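Local coordinates for Lin0012 protein (Listeria innocua, PDB 3K17) that probably acts as an ATP-dependent phosphomevalonate kinase of the GHMP superfamily, phosphorylating phosphomevalonate in the mevalonate route to isopentenyl diphosphate, at residues A[54-59]-A[72-77]; A[62-67]-A[96-101]. All blocks are in the same frame, centred on the assembly; numbering follows the deposited sequence.

Contact 1 of 2, residues A[54-59]-A[72-77]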
loop_
_atom_site.group_PDB
_atom_site.type_symbol
_atom_site.label_atom_id
_atom_site.label_comp_id
_atom_site.label_asym_id
_atom_site.label_seq_id
_atom_site.Cartn_x
_atom_site.Cartn_y
_atom_site.Cartn_z
ATOM N N PRO A 54 -19.720 16.165 18.405
ATOM C CA PRO A 54 -20.496 15.074 18.998
ATOM C C PRO A 54 -20.007 13.664 18.731
ATOM O O PRO A 54 -20.015 12.825 19.626
ATOM C CB PRO A 54 -21.903 15.302 18.441
ATOM C CG PRO A 54 -21.939 16.796 18.207
ATOM C CD PRO A 54 -20.587 17.043 17.598
ATOM N N HIS A 55 -19.576 13.389 17.511
ATOM C CA HIS A 55 -19.146 12.036 17.198
ATOM C C HIS A 55 -17.948 11.519 18.001
ATOM O O HIS A 55 -17.883 10.332 18.319
ATOM C CB HIS A 55 -18.855 11.900 15.705
ATOM C CG HIS A 55 -18.660 10.482 15.263
ATOM N ND1 HIS A 55 -17.493 9.782 15.491
ATOM C CD2 HIS A 55 -19.505 9.615 14.655
ATOM C CE1 HIS A 55 -17.629 8.547 15.043
ATOM N NE2 HIS A 55 -18.840 8.420 14.532
ATOM N N TYR A 56 -17.010 12.396 18.345
ATOM C CA TYR A 56 -15.826 11.951 19.080
ATOM C C TYR A 56 -15.799 12.371 20.542
ATOM O O TYR A 56 -16.281 13.439 20.903
ATOM C CB TYR A 56 -14.571 12.460 18.378
ATOM C CG TYR A 56 -14.386 11.890 16.993
ATOM C CD1 TYR A 56 -13.963 10.574 16.812
ATOM C CD2 TYR A 56 -14.645 12.664 15.862
ATOM C CE1 TYR A 56 -13.800 10.042 15.540
ATOM C CE2 TYR A 56 -14.483 12.147 14.588
ATOM C CZ TYR A 56 -14.060 10.836 14.431
ATOM O OH TYR A 56 -13.881 10.329 13.168
ATOM N N GLU A 57 -15.230 11.518 21.386
ATOM C CA GLU A 57 -15.136 11.817 22.811
ATOM C C GLU A 57 -14.009 12.810 23.079
ATOM O O GLU A 57 -14.066 13.601 24.018
ATOM C CB GLU A 57 -14.863 10.544 23.608
ATOM C CG GLU A 57 -14.861 10.768 25.106
ATOM C CD GLU A 57 -14.018 9.748 25.850
ATOM O OE1 GLU A 57 -14.142 8.540 25.546
ATOM O OE2 GLU A 57 -13.236 10.154 26.744
ATOM N N ASN A 58 -12.969 12.753 22.262
ATOM C CA ASN A 58 -11.841 13.643 22.446
ATOM C C ASN A 58 -11.676 14.634 21.302
ATOM O O ASN A 58 -12.044 14.358 20.168
ATOM C CB ASN A 58 -10.560 12.827 22.626
ATOM C CG ASN A 58 -10.600 11.968 23.874
ATOM O OD1 ASN A 58 -10.625 10.746 23.797
ATOM N ND2 ASN A 58 -10.626 12.612 25.030
ATOM N N PRO A 59 -11.106 15.808 21.600
ATOM C CA PRO A 59 -10.884 16.857 20.602
ATOM C C PRO A 59 -9.639 16.590 19.774
ATOM O O PRO A 59 -8.879 15.672 20.065
ATOM C CB PRO A 59 -10.704 18.097 21.462
ATOM C CG PRO A 59 -9.884 17.541 22.604
ATOM C CD PRO A 59 -10.620 16.236 22.926
ATOM N N GLY A 72 -9.764 10.950 11.590
ATOM C CA GLY A 72 -11.156 10.533 11.630
ATOM C C GLY A 72 -12.038 11.043 10.495
ATOM O O GLY A 72 -12.026 12.226 10.155
ATOM N N GLU A 73 -12.819 10.138 9.919
ATOM C CA GLU A 73 -13.719 10.468 8.820
ATOM C C GLU A 73 -14.813 11.468 9.194
ATOM O O GLU A 73 -15.253 12.259 8.361
ATOM C CB GLU A 73 -14.376 9.187 8.298
ATOM C CG GLU A 73 -15.576 9.413 7.390
ATOM C CD GLU A 73 -16.367 8.135 7.153
ATOM O OE1 GLU A 73 -15.769 7.149 6.676
ATOM O OE2 GLU A 73 -17.584 8.118 7.443
ATOM N N HIS A 74 -15.253 11.440 10.445
ATOM C CA HIS A 74 -16.317 12.335 10.865
ATOM C C HIS A 74 -15.909 13.769 11.157
ATOM O O HIS A 74 -16.756 14.597 11.493
ATOM C CB HIS A 74 -17.045 11.734 12.062
ATOM C CG HIS A 74 -17.685 10.418 11.753
ATOM N ND1 HIS A 74 -16.965 9.248 11.651
ATOM C CD2 HIS A 74 -18.962 10.103 11.435
ATOM C CE1 HIS A 74 -17.771 8.268 11.282
ATOM N NE2 HIS A 74 -18.988 8.761 11.144
ATOM N N TRP A 75 -14.620 14.059 11.011
ATOM C CA TRP A 75 -14.096 15.408 11.239
ATOM C C TRP A 75 -14.152 16.231 9.945
ATOM O O TRP A 75 -14.089 17.455 9.972
ATOM C CB TRP A 75 -12.619 15.360 11.665
ATOM C CG TRP A 75 -12.348 14.808 13.034
ATOM C CD1 TRP A 75 -11.748 13.616 13.336
ATOM C CD2 TRP A 75 -12.646 15.438 14.285
ATOM N NE1 TRP A 75 -11.652 13.466 14.702
ATOM C CE2 TRP A 75 -12.197 14.570 15.308
ATOM C CE3 TRP A 75 -13.248 16.651 14.644
ATOM C CZ2 TRP A 75 -12.332 14.879 16.668
ATOM C CZ3 TRP A 75 -13.380 16.962 15.995
ATOM C CH2 TRP A 75 -12.924 16.077 16.991
ATOM N N THR A 76 -14.253 15.542 8.817
ATOM C CA THR A 76 -14.211 16.190 7.518
ATOM C C THR A 76 -15.008 17.469 7.304
ATOM O O THR A 76 -14.427 18.478 6.919
ATOM C CB THR A 76 -14.540 15.180 6.396
ATOM O OG1 THR A 76 -13.762 13.995 6.593
ATOM C CG2 THR A 76 -14.159 15.753 5.044
ATOM N N PHE A 77 -16.315 17.461 7.554
ATOM C CA PHE A 77 -17.077 18.683 7.314
ATOM C C PHE A 77 -16.581 19.879 8.115
ATOM O O PHE A 77 -16.376 20.943 7.550
ATOM C CB PHE A 77 -18.576 18.471 7.574
ATOM C CG PHE A 77 -19.293 17.792 6.438
ATOM C CD1 PHE A 77 -19.520 18.469 5.238
ATOM C CD2 PHE A 77 -19.730 16.477 6.561
ATOM C CE1 PHE A 77 -20.176 17.843 4.166
ATOM C CE2 PHE A 77 -20.388 15.840 5.494
ATOM C CZ PHE A 77 -20.608 16.532 4.294
#
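The phenol of Y56 overlaps the pyrrole part of the W75 indole in an offset stack, with ring centroids 4.0 Å apart and planes only 9° from parallel. NE1 of W75 sits over one face of the phenol, displaced toward its rim near CE2. The opposite face is taken by the H55 imidazole, whose ND1 lies over the centre of the phenol. H55 in turn stacks face to face on H74, nearly parallel, with 3.6 Å between ring centroids. H55 swings its ring toward H74 because CG is anti to the backbone N (chi1 -169°), and CB of H74 lies over the H55 ring in a CH-pi contact. These paired aromatics fasten the long loop that follows strand 50-52 to the residues around the start of helix 76-91, in the domain that carries the GHMP kinase N-terminal family sequence. At the end of the phenol, Y56 OH accepts a hydrogen bond from H74 N at 3.2 Å, with an N-H...O angle of 151°, and lies at the edge of the H74 ring. The far rim of the indole meets the loop again, where CZ2 of W75 lies 3.6 Å from N58 O, which sits at the ring edge close to its plane.

Contact 2 of 2, residues A[62-67]-A[96-101]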
loop_
_atom_site.group_PDB
_atom_site.type_symbol
_atom_site.label_atom_id
_atom_site.label_comp_id
_atom_site.label_asym_id
_atom_site.label_seq_id
_atom_site.Cartn_x
_atom_site.Cartn_y
_atom_site.Cartn_z
ATOM N N TRP A 62 -4.580 21.554 16.165
ATOM C CA TRP A 62 -3.840 21.857 14.953
ATOM C C TRP A 62 -3.092 23.166 15.187
ATOM O O TRP A 62 -3.512 23.989 15.996
ATOM C CB TRP A 62 -4.800 21.954 13.757
ATOM C CG TRP A 62 -5.792 23.096 13.811
ATOM C CD1 TRP A 62 -5.736 24.261 13.098
ATOM C CD2 TRP A 62 -7.010 23.153 14.574
ATOM N NE1 TRP A 62 -6.845 25.035 13.364
ATOM C CE2 TRP A 62 -7.640 24.381 14.267
ATOM C CE3 TRP A 62 -7.631 22.285 15.486
ATOM C CZ2 TRP A 62 -8.861 24.765 14.838
ATOM C CZ3 TRP A 62 -8.850 22.665 16.052
ATOM C CH2 TRP A 62 -9.451 23.898 15.722
ATOM N N PRO A 63 -1.976 23.375 14.476
ATOM C CA PRO A 63 -1.183 24.600 14.638
ATOM C C PRO A 63 -1.949 25.899 14.415
ATOM O O PRO A 63 -2.872 25.966 13.603
ATOM C CB PRO A 63 -0.043 24.409 13.639
ATOM C CG PRO A 63 -0.680 23.580 12.559
ATOM C CD PRO A 63 -1.494 22.577 13.335
ATOM N N ILE A 64 -1.559 26.923 15.166
ATOM C CA ILE A 64 -2.174 28.238 15.069
ATOM C C ILE A 64 -1.960 28.763 13.658
ATOM O O ILE A 64 -0.836 28.799 13.172
ATOM C CB ILE A 64 -1.543 29.206 16.087
ATOM C CG1 ILE A 64 -1.763 28.661 17.500
ATOM C CG2 ILE A 64 -2.140 30.601 15.936
ATOM C CD1 ILE A 64 -1.047 29.443 18.586
ATOM N N GLY A 65 -3.051 29.147 13.000
ATOM C CA GLY A 65 -2.962 29.650 11.641
ATOM C C GLY A 65 -2.633 28.550 10.647
ATOM O O GLY A 65 -2.459 28.802 9.454
ATOM N N GLY A 66 -2.550 27.319 11.140
ATOM C CA GLY A 66 -2.219 26.208 10.271
ATOM C C GLY A 66 -3.406 25.383 9.805
ATOM O O GLY A 66 -4.556 25.756 10.009
ATOM N N GLU A 67 -3.111 24.242 9.193
ATOM C CA GLU A 67 -4.137 23.358 8.670
ATOM C C GLU A 67 -4.606 22.312 9.672
ATOM O O GLU A 67 -3.823 21.800 10.479
ATOM C CB GLU A 67 -3.608 22.658 7.415
ATOM C CG GLU A 67 -4.543 21.615 6.829
ATOM C CD GLU A 67 -3.958 20.952 5.602
ATOM O OE1 GLU A 67 -2.728 20.758 5.578
ATOM O OE2 GLU A 67 -4.721 20.615 4.671
ATOM N N LEU A 96 -4.748 34.575 13.017
ATOM C CA LEU A 96 -5.478 33.586 13.783
ATOM C C LEU A 96 -4.838 33.415 15.154
ATOM O O LEU A 96 -3.609 33.431 15.290
ATOM C CB LEU A 96 -5.494 32.253 13.040
ATOM C CG LEU A 96 -6.484 32.277 11.877
ATOM C CD1 LEU A 96 -6.018 31.354 10.777
ATOM C CD2 LEU A 96 -7.860 31.887 12.388
ATOM N N THR A 97 -5.680 33.284 16.170
ATOM C CA THR A 97 -5.205 33.074 17.523
ATOM C C THR A 97 -5.848 31.776 17.984
ATOM O O THR A 97 -6.918 31.407 17.503
ATOM C CB THR A 97 -5.604 34.240 18.446
ATOM O OG1 THR A 97 -7.021 34.431 18.396
ATOM C CG2 THR A 97 -4.901 35.528 17.997
ATOM N N PRO A 98 -5.196 31.055 18.909
ATOM C CA PRO A 98 -5.740 29.787 19.405
ATOM C C PRO A 98 -7.123 29.865 20.032
ATOM O O PRO A 98 -7.386 30.717 20.875
ATOM C CB PRO A 98 -4.667 29.309 20.390
ATOM C CG PRO A 98 -4.002 30.594 20.837
ATOM C CD PRO A 98 -3.904 31.362 19.546
ATOM N N VAL A 99 -8.016 28.975 19.601
ATOM C CA VAL A 99 -9.370 28.933 20.144
ATOM C C VAL A 99 -9.868 27.511 20.375
ATOM O O VAL A 99 -9.455 26.569 19.691
ATOM C CB VAL A 99 -10.398 29.633 19.215
ATOM C CG1 VAL A 99 -10.020 31.093 19.017
ATOM C CG2 VAL A 99 -10.480 28.905 17.886
ATOM N N LYS A 100 -10.760 27.370 21.350
ATOM C CA LYS A 100 -11.368 26.088 21.668
ATOM C C LYS A 100 -12.810 26.176 21.195
ATOM O O LYS A 100 -13.510 27.135 21.513
ATOM C CB LYS A 100 -11.332 25.832 23.174
ATOM C CG LYS A 100 -12.213 24.676 23.638
ATOM C CD LYS A 100 -12.105 24.480 25.150
ATOM C CE LYS A 100 -13.101 23.439 25.641
ATOM N NZ LYS A 100 -12.995 23.172 27.101
HETATM N N MSE A 101 -13.240 25.191 20.415
HETATM C CA MSE A 101 -14.603 25.165 19.893
HETATM C C MSE A 101 -15.266 23.839 20.225
HETATM O O MSE A 101 -14.708 22.769 19.958
HETATM C CB MSE A 101 -14.601 25.368 18.374
HETATM C CG MSE A 101 -14.180 26.771 17.920
HETATM SE SE MSE A 101 -14.247 26.959 15.985
HETATM C CE MSE A 101 -12.483 26.272 15.568
#
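A type II beta turn, P63 to G66, packs here against the segment that enters strand 99-105, an internal member of the mixed sheet in the GHMP kinase N-terminal region. The turn is closed by its own backbone bond, G66 N to P63 O at 2.8 Å, and G65 occupies the position where positive phi (71°) suits glycine. No hydrogen bond joins the two segments, so the contact rests on apolar packing. I64, the second residue of the turn, contributes two branches. Its CD1 runs out to the pyrrolidine of P98, 3.6 Å from CD, and the two side chains meet at a slant. The shorter branch, CG2, is directed at the backbone instead and comes to 3.3 Å from L96 O; with CG1 anti to the carbonyl carbon (chi1 -60°), the two branches are divided between these partners. L96 answers from the other segment by laying CD1 against the backbone of G65, 3.6 Å from its CA. L96 also packs on T86 and L89 of helix 76-91, and G65 O accepts a hydrogen bond from K90 of that helix, so the turn also touches helix 76-91. Further in, the buried W62 meets M101 edge-on, a selenomethionine that also packs on L41 and L43 of strand 37-45. The M101 chain turns about its CG-SE bond (chi3 -86°), bringing the terminal methyl CE to the rim of the indole, in the ring plane and 3.9 Å from W62 CH2.

Read from the N terminus, the two contacts show how one long, irregular connection can be fixed at successive points. After strand 50-52 the chain supplies the first half of contact 1, then the first half of contact 2, before 72-77 returns to close the loop of contact 1 around the start of helix 76-91. The chain then runs through that helix and reaches 96-101, which closes contact 2 on the way into strand 99-105. The segments therefore alternate, and the two loops cross instead of nesting. The contact centres lie about 17 Å apart; contact 1 ties the connection to the beginning of the helix region, contact 2 to the sheet.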